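Local coordinates for PRESAN domain-containing protein (Plasmodium falciparum, PDB 7D2W) that is of unknown function but belongs to the PHIST/RESA N-terminal family of the malaria parasite and probably serves in protein binding through its four-helix bundle, at residues Q61-K75 / Q135-I149. Sequence-based numbering, arbitrary orientation.
Sequences QVPPRTYLLNIWNHK and QTNRFYNLLNKKAPI
Trp-72 and Phe-139 lie face over face at the centre of this contact, an offset stack between the indole five-membered ring and the phenyl ring, with centroids 4.3 Å apart and planes only 6° from parallel. Phe-139 CB adds a CH-pi contact over the six-membered ring, so both rings of the indole have Phe-139 over the same face, while Lys-75 CD lies over the opposite face, toward its rim. The phenyl ring is itself sandwiched, with Leu-143 CG on the side away from the indole. Packing continues through Leu-68 CD1, 3.6 Å from Leu-143 CD2, and through Leu-69 CD2, which reaches the phenol end of Tyr-140. Where helix 149-181 begins, Ile-149 fits against Val-62 and Pro-63 of the loop before helix 65-93, its CD1 3.7 Å from Pro-63 CD.

Polar groups line both ends, firmly only at that of Trp-72. Trp-72 NE1 donates within its ring plane to Thr-136 OG1 (3.0 Å), a bond that, with the stack, helps to fix the rotation of the indole. Lys-75 is bent at chi2 (-96°), carrying NZ past the indole to Gln-135 OE1 at 2.6 Å; one water joins the same NZ to Thr-136 OG1. Toward the other end, the guanidinium of Arg-65 lies nearly coplanar with the Asn-144 amide, but its NH2-OD1 bond is weak.

An apolar core between antiparallel helices, edged by polar groups, is characteristic of a helical bundle, here the four-helix bundle of this protein; the segments 65-75 and 135-144 run antiparallel, their axes at 160°. Helix 149-181 closes the core, Phe-155 touching Phe-139 and Glu-162 accepting from Gln-135 NE2, while helix 49-58 packs on Ile-71 and Tyr-67.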
loop_
_atom_site.group_PDB
_atom_site.type_symbol
_atom_site.label_atom_id
_atom_site.label_comp_id
_atom_site.label_asym_id
_atom_site.label_seq_id
_atom_site.Cartn_x
_atom_site.Cartn_y
_atom_site.Cartn_z
ATOM N N GLN A 61 -26.145 1.050 -14.643
ATOM C CA GLN A 61 -27.090 1.875 -13.915
ATOM C C GLN A 61 -26.987 1.535 -12.443
ATOM O O GLN A 61 -26.518 0.455 -12.074
ATOM C CB GLN A 61 -28.533 1.640 -14.378
ATOM C CG GLN A 61 -28.755 1.744 -15.868
ATOM C CD GLN A 61 -30.223 1.644 -16.232
ATOM O OE1 GLN A 61 -30.942 0.773 -15.737
ATOM N NE2 GLN A 61 -30.681 2.547 -17.091
ATOM N N VAL A 62 -27.440 2.460 -11.604
ATOM C CA VAL A 62 -27.513 2.212 -10.167
ATOM C C VAL A 62 -28.439 1.020 -9.933
ATOM O O VAL A 62 -29.590 1.033 -10.378
ATOM C CB VAL A 62 -27.992 3.455 -9.403
ATOM C CG1 VAL A 62 -27.976 3.193 -7.905
ATOM C CG2 VAL A 62 -27.118 4.641 -9.750
ATOM N N PRO A 63 -27.969 -0.030 -9.271
ATOM C CA PRO A 63 -28.828 -1.192 -9.000
ATOM C C PRO A 63 -29.653 -0.966 -7.747
ATOM O O PRO A 63 -29.456 0.041 -7.051
ATOM C CB PRO A 63 -27.813 -2.327 -8.806
ATOM C CG PRO A 63 -26.625 -1.643 -8.234
ATOM C CD PRO A 63 -26.581 -0.246 -8.830
ATOM N N PRO A 64 -30.586 -1.869 -7.424
ATOM C CA PRO A 64 -31.376 -1.703 -6.197
ATOM C C PRO A 64 -30.490 -1.747 -4.964
ATOM O O PRO A 64 -29.391 -2.304 -4.983
ATOM C CB PRO A 64 -32.338 -2.892 -6.219
ATOM C CG PRO A 64 -32.445 -3.272 -7.652
ATOM C CD PRO A 64 -31.100 -2.971 -8.261
ATOM N N ARG A 65 -31.007 -1.166 -3.872
ATOM C CA ARG A 65 -30.203 -0.987 -2.664
ATOM C C ARG A 65 -29.763 -2.325 -2.073
ATOM O O ARG A 65 -28.615 -2.460 -1.625
ATOM C CB ARG A 65 -30.988 -0.170 -1.633
ATOM C CG ARG A 65 -30.601 -0.472 -0.192
ATOM C CD ARG A 65 -31.453 0.299 0.791
ATOM N NE ARG A 65 -31.063 1.701 0.822
ATOM C CZ ARG A 65 -30.445 2.281 1.841
ATOM N NH1 ARG A 65 -30.154 1.583 2.930
ATOM N NH2 ARG A 65 -30.124 3.560 1.768
ATOM N N THR A 66 -30.659 -3.327 -2.066
ATOM C CA THR A 66 -30.283 -4.676 -1.638
ATOM C C THR A 66 -29.054 -5.168 -2.387
ATOM O O THR A 66 -28.150 -5.777 -1.801
ATOM C CB THR A 66 -31.439 -5.653 -1.864
ATOM O OG1 THR A 66 -32.513 -5.353 -0.972
ATOM C CG2 THR A 66 -30.975 -7.095 -1.644
ATOM N N TYR A 67 -29.012 -4.919 -3.690
ATOM C CA TYR A 67 -27.851 -5.294 -4.485
ATOM C C TYR A 67 -26.621 -4.554 -3.994
ATOM O O TYR A 67 -25.566 -5.152 -3.751
ATOM C CB TYR A 67 -28.135 -4.988 -5.957
ATOM C CG TYR A 67 -27.252 -5.671 -6.985
ATOM C CD1 TYR A 67 -25.968 -6.098 -6.673
ATOM C CD2 TYR A 67 -27.700 -5.845 -8.282
ATOM C CE1 TYR A 67 -25.166 -6.693 -7.627
ATOM C CE2 TYR A 67 -26.913 -6.435 -9.243
ATOM C CZ TYR A 67 -25.643 -6.855 -8.916
ATOM O OH TYR A 67 -24.847 -7.437 -9.878
ATOM N N LEU A 68 -26.750 -3.237 -3.819
ATOM C CA LEU A 68 -25.630 -2.440 -3.334
ATOM C C LEU A 68 -25.144 -2.917 -1.968
ATOM O O LEU A 68 -23.932 -2.932 -1.707
ATOM C CB LEU A 68 -26.042 -0.969 -3.282
ATOM C CG LEU A 68 -26.139 -0.364 -4.686
ATOM C CD1 LEU A 68 -26.602 1.083 -4.620
ATOM C CD2 LEU A 68 -24.797 -0.470 -5.414
ATOM N N LEU A 69 -26.067 -3.322 -1.083
ATOM C CA LEU A 69 -25.640 -3.793 0.234
ATOM C C LEU A 69 -24.916 -5.127 0.132
ATOM O O LEU A 69 -23.970 -5.386 0.881
ATOM C CB LEU A 69 -26.841 -3.906 1.177
ATOM C CG LEU A 69 -27.559 -2.572 1.436
ATOM C CD1 LEU A 69 -28.918 -2.738 2.107
ATOM C CD2 LEU A 69 -26.653 -1.665 2.249
ATOM N N ASN A 70 -25.360 -5.984 -0.784
ATOM C CA ASN A 70 -24.685 -7.247 -1.057
ATOM C C ASN A 70 -23.244 -7.008 -1.519
ATOM O O ASN A 70 -22.319 -7.660 -1.033
ATOM C CB ASN A 70 -25.480 -8.011 -2.121
ATOM C CG ASN A 70 -24.968 -9.414 -2.354
ATOM O OD1 ASN A 70 -23.997 -9.623 -3.083
ATOM N ND2 ASN A 70 -25.640 -10.396 -1.759
ATOM N N ILE A 71 -23.065 -6.071 -2.445
ATOM C CA ILE A 71 -21.718 -5.716 -2.901
ATOM C C ILE A 71 -20.855 -5.251 -1.730
ATOM O O ILE A 71 -19.691 -5.654 -1.602
ATOM C CB ILE A 71 -21.809 -4.640 -4.001
ATOM C CG1 ILE A 71 -22.278 -5.262 -5.318
ATOM C CG2 ILE A 71 -20.483 -3.922 -4.178
ATOM C CD1 ILE A 71 -22.953 -4.270 -6.235
ATOM N N TRP A 72 -21.407 -4.407 -0.852
ATOM C CA TRP A 72 -20.640 -3.940 0.304
ATOM C C TRP A 72 -20.231 -5.091 1.233
ATOM O O TRP A 72 -19.136 -5.074 1.807
ATOM C CB TRP A 72 -21.451 -2.890 1.064
ATOM C CG TRP A 72 -20.680 -2.131 2.108
ATOM C CD1 TRP A 72 -20.868 -2.181 3.463
ATOM C CD2 TRP A 72 -19.607 -1.201 1.888
ATOM N NE1 TRP A 72 -19.980 -1.340 4.092
ATOM C CE2 TRP A 72 -19.201 -0.726 3.152
ATOM C CE3 TRP A 72 -18.958 -0.717 0.743
ATOM C CZ2 TRP A 72 -18.171 0.199 3.311
ATOM C CZ3 TRP A 72 -17.929 0.209 0.904
ATOM C CH2 TRP A 72 -17.559 0.664 2.179
ATOM N N ASN A 73 -21.095 -6.095 1.404
ATOM C CA ASN A 73 -20.701 -7.250 2.206
ATOM C C ASN A 73 -19.531 -7.991 1.566
ATOM O O ASN A 73 -18.629 -8.456 2.268
ATOM C CB ASN A 73 -21.892 -8.194 2.408
ATOM C CG ASN A 73 -22.945 -7.601 3.320
ATOM O OD1 ASN A 73 -22.655 -6.707 4.118
ATOM N ND2 ASN A 73 -24.175 -8.099 3.213
ATOM N N HIS A 74 -19.526 -8.121 0.235
ATOM C CA HIS A 74 -18.366 -8.708 -0.432
ATOM C C HIS A 74 -17.121 -7.835 -0.242
ATOM O O HIS A 74 -16.009 -8.354 -0.100
ATOM C CB HIS A 74 -18.645 -8.912 -1.926
ATOM C CG HIS A 74 -19.634 -10.001 -2.224
ATOM N ND1 HIS A 74 -19.379 -11.338 -1.988
ATOM C CD2 HIS A 74 -20.887 -9.941 -2.740
ATOM C CE1 HIS A 74 -20.437 -12.053 -2.340
ATOM N NE2 HIS A 74 -21.367 -11.229 -2.794
ATOM N N LYS A 75 -17.284 -6.510 -0.264
ATOM C CA LYS A 75 -16.161 -5.620 0.040
ATOM C C LYS A 75 -15.619 -5.889 1.441
ATOM O O LYS A 75 -14.404 -6.012 1.640
ATOM C CB LYS A 75 -16.594 -4.156 -0.103
ATOM C CG LYS A 75 -15.513 -3.141 0.329
ATOM C CD LYS A 75 -15.721 -2.682 1.771
ATOM C CE LYS A 75 -14.688 -1.624 2.194
ATOM N NZ LYS A 75 -14.840 -1.355 3.656
ATOM N N GLN A 135 -15.857 3.816 6.928
ATOM C CA GLN A 135 -16.205 3.575 5.531
ATOM C C GLN A 135 -17.678 3.216 5.366
ATOM O O GLN A 135 -18.342 3.705 4.447
ATOM C CB GLN A 135 -15.313 2.471 4.953
ATOM C CG GLN A 135 -13.878 2.958 4.765
ATOM C CD GLN A 135 -13.009 1.941 4.063
ATOM O OE1 GLN A 135 -13.393 0.779 3.897
ATOM N NE2 GLN A 135 -11.832 2.372 3.632
ATOM N N THR A 136 -18.202 2.339 6.225
ATOM C CA THR A 136 -19.608 1.960 6.120
ATOM C C THR A 136 -20.519 3.176 6.263
ATOM O O THR A 136 -21.510 3.309 5.531
ATOM C CB THR A 136 -19.941 0.904 7.173
ATOM O OG1 THR A 136 -19.261 -0.310 6.838
ATOM C CG2 THR A 136 -21.460 0.636 7.233
ATOM N N ASN A 137 -20.191 4.082 7.189
ATOM C CA ASN A 137 -20.996 5.292 7.347
ATOM C C ASN A 137 -20.944 6.152 6.094
ATOM O O ASN A 137 -21.974 6.675 5.652
ATOM C CB ASN A 137 -20.516 6.100 8.555
ATOM C CG ASN A 137 -20.838 5.424 9.864
ATOM O OD1 ASN A 137 -21.708 4.554 9.922
ATOM N ND2 ASN A 137 -20.135 5.813 10.925
ATOM N N ARG A 138 -19.747 6.330 5.522
ATOM C CA ARG A 138 -19.635 7.059 4.264
ATOM C C ARG A 138 -20.412 6.360 3.152
ATOM O O ARG A 138 -20.977 7.023 2.277
ATOM C CB ARG A 138 -18.160 7.227 3.881
ATOM C CG ARG A 138 -17.409 8.269 4.747
ATOM C CD ARG A 138 -15.884 8.124 4.670
ATOM N NE ARG A 138 -15.385 8.103 3.296
ATOM C CZ ARG A 138 -14.307 7.427 2.892
ATOM N NH1 ARG A 138 -13.577 6.713 3.756
ATOM N NH2 ARG A 138 -13.954 7.468 1.616
ATOM N N PHE A 139 -20.477 5.025 3.185
ATOM C CA PHE A 139 -21.223 4.291 2.167
ATOM C C PHE A 139 -22.722 4.567 2.267
ATOM O O PHE A 139 -23.381 4.845 1.257
ATOM C CB PHE A 139 -20.935 2.792 2.306
ATOM C CG PHE A 139 -21.652 1.934 1.308
ATOM C CD1 PHE A 139 -21.397 2.062 -0.048
ATOM C CD2 PHE A 139 -22.559 0.979 1.729
ATOM C CE1 PHE A 139 -22.045 1.264 -0.967
ATOM C CE2 PHE A 139 -23.210 0.168 0.811
ATOM C CZ PHE A 139 -22.947 0.315 -0.540
ATOM N N TYR A 140 -23.280 4.495 3.476
ATOM C CA TYR A 140 -24.711 4.737 3.632
ATOM C C TYR A 140 -25.079 6.170 3.266
ATOM O O TYR A 140 -26.149 6.419 2.696
ATOM C CB TYR A 140 -25.142 4.398 5.058
ATOM C CG TYR A 140 -25.497 2.942 5.219
ATOM C CD1 TYR A 140 -26.774 2.480 4.916
ATOM C CD2 TYR A 140 -24.559 2.028 5.669
ATOM C CE1 TYR A 140 -27.101 1.141 5.061
ATOM C CE2 TYR A 140 -24.873 0.689 5.814
ATOM C CZ TYR A 140 -26.141 0.251 5.512
ATOM O OH TYR A 140 -26.450 -1.080 5.662
ATOM N N ASN A 141 -24.203 7.128 3.567
ATOM C CA ASN A 141 -24.481 8.506 3.176
ATOM C C ASN A 141 -24.507 8.655 1.659
ATOM O O ASN A 141 -25.368 9.350 1.113
ATOM C CB ASN A 141 -23.460 9.445 3.819
ATOM C CG ASN A 141 -23.626 9.531 5.332
ATOM O OD1 ASN A 141 -24.448 8.824 5.915
ATOM N ND2 ASN A 141 -22.845 10.396 5.971
ATOM N N LEU A 142 -23.582 7.995 0.961
ATOM C CA LEU A 142 -23.607 7.990 -0.497
ATOM C C LEU A 142 -24.909 7.412 -1.023
ATOM O O LEU A 142 -25.527 7.970 -1.934
ATOM C CB LEU A 142 -22.429 7.183 -1.025
ATOM C CG LEU A 142 -21.714 7.699 -2.262
ATOM C CD1 LEU A 142 -21.370 9.164 -2.103
ATOM C CD2 LEU A 142 -20.457 6.888 -2.433
ATOM N N LEU A 143 -25.331 6.277 -0.469
ATOM C CA LEU A 143 -26.585 5.668 -0.896
ATOM C C LEU A 143 -27.753 6.623 -0.692
ATOM O O LEU A 143 -28.569 6.834 -1.597
ATOM C CB LEU A 143 -26.827 4.367 -0.129
ATOM C CG LEU A 143 -25.868 3.199 -0.375
ATOM C CD1 LEU A 143 -26.485 1.909 0.120
ATOM C CD2 LEU A 143 -25.470 3.091 -1.842
ATOM N N ASN A 144 -27.842 7.215 0.498
ATOM C CA ASN A 144 -29.020 8.003 0.836
ATOM C C ASN A 144 -29.116 9.264 -0.010
ATOM O O ASN A 144 -30.223 9.737 -0.284
ATOM C CB ASN A 144 -29.013 8.329 2.333
ATOM C CG ASN A 144 -29.183 7.083 3.201
ATOM O OD1 ASN A 144 -29.696 6.063 2.743
ATOM N ND2 ASN A 144 -28.751 7.166 4.458
ATOM N N LYS A 145 -27.986 9.805 -0.464
ATOM C CA LYS A 145 -28.015 10.987 -1.317
ATOM C C LYS A 145 -28.151 10.636 -2.794
ATOM O O LYS A 145 -28.001 11.531 -3.639
ATOM C CB LYS A 145 -26.768 11.845 -1.114
ATOM C CG LYS A 145 -25.504 11.348 -1.842
ATOM C CD LYS A 145 -24.437 12.444 -1.903
ATOM C CE LYS A 145 -23.316 12.079 -2.873
ATOM N NZ LYS A 145 -22.025 12.736 -2.519
ATOM N N LYS A 146 -28.436 9.368 -3.108
ATOM C CA LYS A 146 -28.674 8.887 -4.469
ATOM C C LYS A 146 -27.551 9.305 -5.421
ATOM O O LYS A 146 -27.766 9.984 -6.420
ATOM C CB LYS A 146 -30.043 9.363 -4.965
ATOM C CG LYS A 146 -31.167 9.197 -3.956
ATOM C CD LYS A 146 -31.448 7.719 -3.627
ATOM C CE LYS A 146 -31.651 6.846 -4.872
ATOM N NZ LYS A 146 -33.104 6.636 -5.169
ATOM N N ALA A 147 -26.339 8.840 -5.117
ATOM C CA ALA A 147 -25.199 9.195 -5.947
ATOM C C ALA A 147 -25.194 8.363 -7.227
ATOM O O ALA A 147 -25.686 7.232 -7.240
ATOM C CB ALA A 147 -23.891 8.980 -5.186
ATOM N N PRO A 148 -24.643 8.907 -8.316
ATOM C CA PRO A 148 -24.543 8.141 -9.565
ATOM C C PRO A 148 -23.703 6.886 -9.381
ATOM O O PRO A 148 -22.839 6.800 -8.503
ATOM C CB PRO A 148 -23.861 9.115 -10.538
ATOM C CG PRO A 148 -23.998 10.459 -9.923
ATOM C CD PRO A 148 -24.047 10.247 -8.437
ATOM N N ILE A 149 -23.954 5.907 -10.252
ATOM C CA ILE A 149 -23.297 4.613 -10.117
ATOM C C ILE A 149 -21.781 4.761 -10.229
ATOM O O ILE A 149 -21.028 4.070 -9.532
ATOM C CB ILE A 149 -23.865 3.610 -11.145
ATOM C CG1 ILE A 149 -23.347 2.203 -10.856
ATOM C CG2 ILE A 149 -23.535 4.026 -12.574
ATOM C CD1 ILE A 149 -23.565 1.750 -9.426
HETATM O O HOH W 1 -16.748 -1.347 5.798
#